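Local coordinates for protein esterase (Xanthomonas oryzae pv. oryzae, PDB 3H2G) that is an esterase that degrades rice cell walls and is linked to the virulence of the bacterium on rice, at residues 201-206 / 391-396; 325-330 / 356-361. All blocks are in the same frame, centred on the assembly; numbering follows the deposited sequence.

Going from the N terminus, after most of the sheet has been formed, the chain reaches strand 198-205, which carries residues 201-206 of contact 1. About 120 residues later, mostly helices and loops, comes strand 328-332. It pairs alongside 198-205, with backbone bonds from S202 to P327 and L329. Helix 342-353 then leads to strand 359-363, and contact 2 closes this short beta-alpha-beta loop. The last helix, 376-396, returns to the sheet, and its end closes the much longer loop of contact 1, which encloses contact 2 entirely. Contact 2 therefore joins strand to edge strand, while contact 1 packs the C-terminal helix on the same part of the sheet.

Contact 1: residues 201-206 / 391-396; sequences ASAPIS and QLLDKQ
A201 and L393 mark the closest backbone approach, where strand 201-205 and helix 391-396 run nearly antiparallel at 161° with their axes 8.3 Å apart. No hydrogen bond crosses between them, so the contact is made by packing. The methyl of A201 points toward the helix and is met by three side chains. L392 brings its branch point, CG, to 4.0 Å from A201 CB. L393 reaches the same CB with its CD2 methyl, also at 4.0 Å, and Q396 lays its CG 3.9 Å from it. With CG anti to the backbone N (chi1 177°), the branch of L392 is turned to the strand, and its CD2 comes 3.5 Å from the carbonyl O of S202. That oxygen also takes part in the backbone pairing of S202 with L329. Farther along the strand, A203 CB meets L393 CD2 more loosely, at 4.4 Å. The hydroxyl of S202 is bonded to Q186, and M171 of strand 169-175 touches both A201 and L393. The methyls of A201 and A203 are thus the strand's side-chain contacts with this helix end. This is the packing of a C-terminal helix on the central sheet of an alpha/beta-hydrolase fold, consistent with the secretory lipase family.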
loop_
_atom_site.group_PDB
_atom_site.type_symbol
_atom_site.label_atom_id
_atom_site.label_comp_id
_atom_site.label_asym_id
_atom_site.label_seq_id
_atom_site.Cartn_x
_atom_site.Cartn_y
_atom_site.Cartn_z
ATOM N N ALA A 201 4.022 -9.045 -14.053
ATOM C CA ALA A 201 4.198 -7.601 -13.970
ATOM C C ALA A 201 3.980 -7.081 -12.557
ATOM O O ALA A 201 3.099 -7.551 -11.838
ATOM C CB ALA A 201 3.231 -6.900 -14.926
ATOM N N SER A 202 4.791 -6.103 -12.174
ATOM C CA SER A 202 4.689 -5.483 -10.859
ATOM C C SER A 202 4.866 -3.985 -11.065
ATOM O O SER A 202 5.812 -3.559 -11.727
ATOM C CB SER A 202 5.787 -6.006 -9.931
ATOM O OG SER A 202 5.697 -5.397 -8.654
ATOM N N ALA A 203 3.957 -3.191 -10.510
ATOM C CA ALA A 203 4.042 -1.741 -10.659
ATOM C C ALA A 203 3.795 -0.991 -9.352
ATOM O O ALA A 203 2.726 -0.403 -9.153
ATOM C CB ALA A 203 3.051 -1.263 -11.735
ATOM N N PRO A 204 4.778 -1.008 -8.437
ATOM C CA PRO A 204 4.635 -0.307 -7.152
ATOM C C PRO A 204 4.540 1.193 -7.425
ATOM O O PRO A 204 5.264 1.717 -8.274
ATOM C CB PRO A 204 5.925 -0.663 -6.411
ATOM C CG PRO A 204 6.324 -1.980 -7.014
ATOM C CD PRO A 204 6.035 -1.774 -8.479
ATOM N N ILE A 205 3.663 1.878 -6.700
ATOM C CA ILE A 205 3.474 3.312 -6.887
ATOM C C ILE A 205 3.803 4.142 -5.643
ATOM O O ILE A 205 3.252 3.919 -4.570
ATOM C CB ILE A 205 2.012 3.616 -7.296
ATOM C CG1 ILE A 205 1.666 2.865 -8.584
ATOM C CG2 ILE A 205 1.813 5.120 -7.474
ATOM C CD1 ILE A 205 0.175 2.873 -8.910
ATOM N N SER A 206 4.711 5.099 -5.803
ATOM C CA SER A 206 5.101 6.001 -4.720
ATOM C C SER A 206 5.346 5.325 -3.371
ATOM O O SER A 206 4.924 5.831 -2.326
ATOM C CB SER A 206 4.034 7.086 -4.563
ATOM O OG SER A 206 3.788 7.725 -5.808
ATOM N N GLN A 391 1.757 1.470 -19.837
ATOM C CA GLN A 391 3.138 1.124 -20.159
ATOM C C GLN A 391 3.626 -0.275 -19.812
ATOM O O GLN A 391 4.556 -0.774 -20.451
ATOM C CB GLN A 391 4.081 2.162 -19.543
ATOM C CG GLN A 391 4.023 3.515 -20.247
ATOM C CD GLN A 391 4.930 4.553 -19.613
ATOM O OE1 GLN A 391 6.033 4.238 -19.165
ATOM N NE2 GLN A 391 4.473 5.802 -19.585
ATOM N N LEU A 392 3.016 -0.915 -18.819
ATOM C CA LEU A 392 3.454 -2.255 -18.433
ATOM C C LEU A 392 2.363 -3.318 -18.330
ATOM O O LEU A 392 2.434 -4.341 -19.002
ATOM C CB LEU A 392 4.206 -2.211 -17.098
ATOM C CG LEU A 392 4.652 -3.581 -16.556
ATOM C CD1 LEU A 392 5.667 -4.209 -17.508
ATOM C CD2 LEU A 392 5.255 -3.423 -15.167
ATOM N N LEU A 393 1.369 -3.083 -17.479
ATOM C CA LEU A 393 0.303 -4.058 -17.271
ATOM C C LEU A 393 -0.363 -4.560 -18.552
ATOM O O LEU A 393 -0.448 -5.769 -18.770
ATOM C CB LEU A 393 -0.760 -3.491 -16.324
ATOM C CG LEU A 393 -0.276 -2.920 -14.984
ATOM C CD1 LEU A 393 -1.493 -2.569 -14.137
ATOM C CD2 LEU A 393 0.609 -3.920 -14.249
ATOM N N ASP A 394 -0.834 -3.644 -19.396
ATOM C CA ASP A 394 -1.495 -4.042 -20.639
ATOM C C ASP A 394 -0.601 -4.920 -21.506
ATOM O O ASP A 394 -1.068 -5.872 -22.127
ATOM C CB ASP A 394 -1.912 -2.819 -21.468
ATOM C CG ASP A 394 -3.119 -2.097 -20.897
ATOM O OD1 ASP A 394 -3.848 -2.678 -20.063
ATOM O OD2 ASP A 394 -3.347 -0.940 -21.306
ATOM N N LYS A 395 0.687 -4.601 -21.542
ATOM C CA LYS A 395 1.634 -5.350 -22.360
ATOM C C LYS A 395 1.936 -6.759 -21.853
ATOM O O LYS A 395 2.391 -7.612 -22.617
ATOM C CB LYS A 395 2.929 -4.545 -22.497
ATOM C CG LYS A 395 2.688 -3.164 -23.103
ATOM C CD LYS A 395 3.975 -2.387 -23.321
ATOM C CE LYS A 395 3.682 -1.024 -23.932
ATOM N NZ LYS A 395 4.925 -0.235 -24.163
ATOM N N GLN A 396 1.667 -7.014 -20.576
ATOM C CA GLN A 396 1.940 -8.326 -20.001
ATOM C C GLN A 396 0.707 -9.218 -19.870
ATOM O O GLN A 396 0.816 -10.362 -19.431
ATOM C CB GLN A 396 2.607 -8.169 -18.632
ATOM C CG GLN A 396 3.948 -7.447 -18.687
ATOM C CD GLN A 396 4.977 -8.198 -19.517
ATOM O OE1 GLN A 396 5.452 -9.263 -19.123
ATOM N NE2 GLN A 396 5.313 -7.651 -20.678
#

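Contact 2: residues 325-330 / 356-361; sequences QTPTLL and SNQVAL
T328, L329 and L330 pair in parallel with V359, A360 and L361. T328 N donates to Q358 O, A360 N to T328 O, and L330 N to A360 O, all at 2.9 to 3.0 Å. All three bonds are nearly straight. The CA-H of V359 also points at T328 O. On one face, V359 sets CG1 anti to its backbone N (chi1 -167°) and brings it 3.6 Å from L330 CG. Its other methyl, CG2, lies 3.9 Å from T328 CB. The opposite face carries L329 and A360, with L329 CD1 at 4.0 Å from A360 CB. Before the strands begin, Q358 bends at chi2 and lies beside the ring of P327; its CB is 3.6 Å from T326 O. The hydroxyl of T328 donates to T326 O at 2.6 Å, from above the carbonyl plane, and is also bonded to Q186. S356 OG accepts from Q358 N, an ST turn just before strand 359-363, and is also hydrogen-bonded to P324 O. The two strands belong to the beta-alpha-beta unit 328-363. Helix 342-353 covers V359 and L361, helix 376-396 covers P327 and L329, and strand 198-205 flanks T328 and L330 as the next strand in the sheet.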
loop_
_atom_site.group_PDB
_atom_site.type_symbol
_atom_site.label_atom_id
_atom_site.label_comp_id
_atom_site.label_asym_id
_atom_site.label_seq_id
_atom_site.Cartn_x
_atom_site.Cartn_y
_atom_site.Cartn_z
ATOM N N GLN A 325 12.960 -10.343 -10.515
ATOM C CA GLN A 325 12.946 -11.152 -11.729
ATOM C C GLN A 325 11.773 -10.790 -12.642
ATOM O O GLN A 325 11.822 -11.006 -13.854
ATOM C CB GLN A 325 12.858 -12.638 -11.361
ATOM C CG GLN A 325 12.985 -13.585 -12.544
ATOM C CD GLN A 325 14.432 -13.908 -12.895
ATOM O OE1 GLN A 325 15.365 -13.253 -12.422
ATOM N NE2 GLN A 325 14.622 -14.920 -13.739
ATOM N N THR A 326 10.722 -10.240 -12.050
ATOM C CA THR A 326 9.522 -9.855 -12.790
ATOM C C THR A 326 9.637 -8.472 -13.428
ATOM O O THR A 326 10.205 -7.555 -12.831
ATOM C CB THR A 326 8.295 -9.823 -11.848
ATOM O OG1 THR A 326 8.132 -11.104 -11.230
ATOM C CG2 THR A 326 7.026 -9.468 -12.622
ATOM N N PRO A 327 9.118 -8.307 -14.660
ATOM C CA PRO A 327 9.197 -6.985 -15.287
ATOM C C PRO A 327 8.527 -6.027 -14.301
ATOM O O PRO A 327 7.378 -6.233 -13.908
ATOM C CB PRO A 327 8.393 -7.168 -16.566
ATOM C CG PRO A 327 8.736 -8.578 -16.953
ATOM C CD PRO A 327 8.632 -9.316 -15.619
ATOM N N THR A 328 9.249 -4.990 -13.899
ATOM C CA THR A 328 8.727 -4.056 -12.912
ATOM C C THR A 328 8.830 -2.604 -13.348
ATOM O O THR A 328 9.788 -2.208 -14.008
ATOM C CB THR A 328 9.490 -4.230 -11.580
ATOM O OG1 THR A 328 9.467 -5.611 -11.202
ATOM C CG2 THR A 328 8.858 -3.400 -10.470
ATOM N N LEU A 329 7.828 -1.815 -12.974
ATOM C CA LEU A 329 7.806 -0.399 -13.301
ATOM C C LEU A 329 7.454 0.400 -12.055
ATOM O O LEU A 329 6.328 0.345 -11.565
ATOM C CB LEU A 329 6.782 -0.109 -14.404
ATOM C CG LEU A 329 6.673 1.360 -14.837
ATOM C CD1 LEU A 329 8.048 1.885 -15.254
ATOM C CD2 LEU A 329 5.683 1.480 -15.988
ATOM N N LEU A 330 8.434 1.127 -11.532
ATOM C CA LEU A 330 8.215 1.947 -10.349
ATOM C C LEU A 330 7.715 3.305 -10.819
ATOM O O LEU A 330 8.341 3.944 -11.662
ATOM C CB LEU A 330 9.523 2.104 -9.569
ATOM C CG LEU A 330 10.236 0.807 -9.171
ATOM C CD1 LEU A 330 11.482 1.142 -8.368
ATOM C CD2 LEU A 330 9.301 -0.074 -8.355
ATOM N N SER A 356 20.002 -7.336 -11.613
ATOM C CA SER A 356 18.684 -7.236 -12.232
ATOM C C SER A 356 18.481 -5.977 -13.070
ATOM O O SER A 356 18.726 -4.866 -12.606
ATOM C CB SER A 356 17.588 -7.288 -11.166
ATOM O OG SER A 356 16.334 -6.963 -11.741
ATOM N N ASN A 357 18.020 -6.160 -14.303
ATOM C CA ASN A 357 17.749 -5.035 -15.192
ATOM C C ASN A 357 16.255 -5.050 -15.516
ATOM O O ASN A 357 15.814 -4.463 -16.502
ATOM C CB ASN A 357 18.558 -5.164 -16.486
ATOM C CG ASN A 357 17.946 -6.154 -17.464
ATOM O OD1 ASN A 357 17.733 -7.324 -17.136
ATOM N ND2 ASN A 357 17.659 -5.687 -18.676
ATOM N N GLN A 358 15.481 -5.718 -14.666
ATOM C CA GLN A 358 14.040 -5.847 -14.860
ATOM C C GLN A 358 13.210 -4.671 -14.363
ATOM O O GLN A 358 12.001 -4.627 -14.591
ATOM C CB GLN A 358 13.535 -7.119 -14.170
ATOM C CG GLN A 358 14.113 -8.400 -14.736
ATOM C CD GLN A 358 13.701 -8.619 -16.173
ATOM O OE1 GLN A 358 12.526 -8.843 -16.467
ATOM N NE2 GLN A 358 14.666 -8.548 -17.082
ATOM N N VAL A 359 13.848 -3.714 -13.698
ATOM C CA VAL A 359 13.106 -2.588 -13.145
ATOM C C VAL A 359 13.352 -1.235 -13.805
ATOM O O VAL A 359 14.489 -0.786 -13.930
ATOM C CB VAL A 359 13.389 -2.447 -11.633
ATOM C CG1 VAL A 359 12.391 -1.485 -11.004
ATOM C CG2 VAL A 359 13.324 -3.820 -10.960
ATOM N N ALA A 360 12.263 -0.589 -14.209
ATOM C CA ALA A 360 12.323 0.723 -14.839
ATOM C C ALA A 360 11.597 1.734 -13.959
ATOM O O ALA A 360 10.932 1.370 -12.989
ATOM C CB ALA A 360 11.683 0.678 -16.221
ATOM N N LEU A 361 11.717 3.006 -14.312
ATOM C CA LEU A 361 11.086 4.072 -13.552
ATOM C C LEU A 361 10.353 5.052 -14.460
ATOM O O LEU A 361 10.783 5.321 -15.580
ATOM C CB LEU A 361 12.153 4.828 -12.756
ATOM C CG LEU A 361 11.751 6.148 -12.095
ATOM C CD1 LEU A 361 10.717 5.887 -11.013
ATOM C CD2 LEU A 361 12.984 6.819 -11.507
#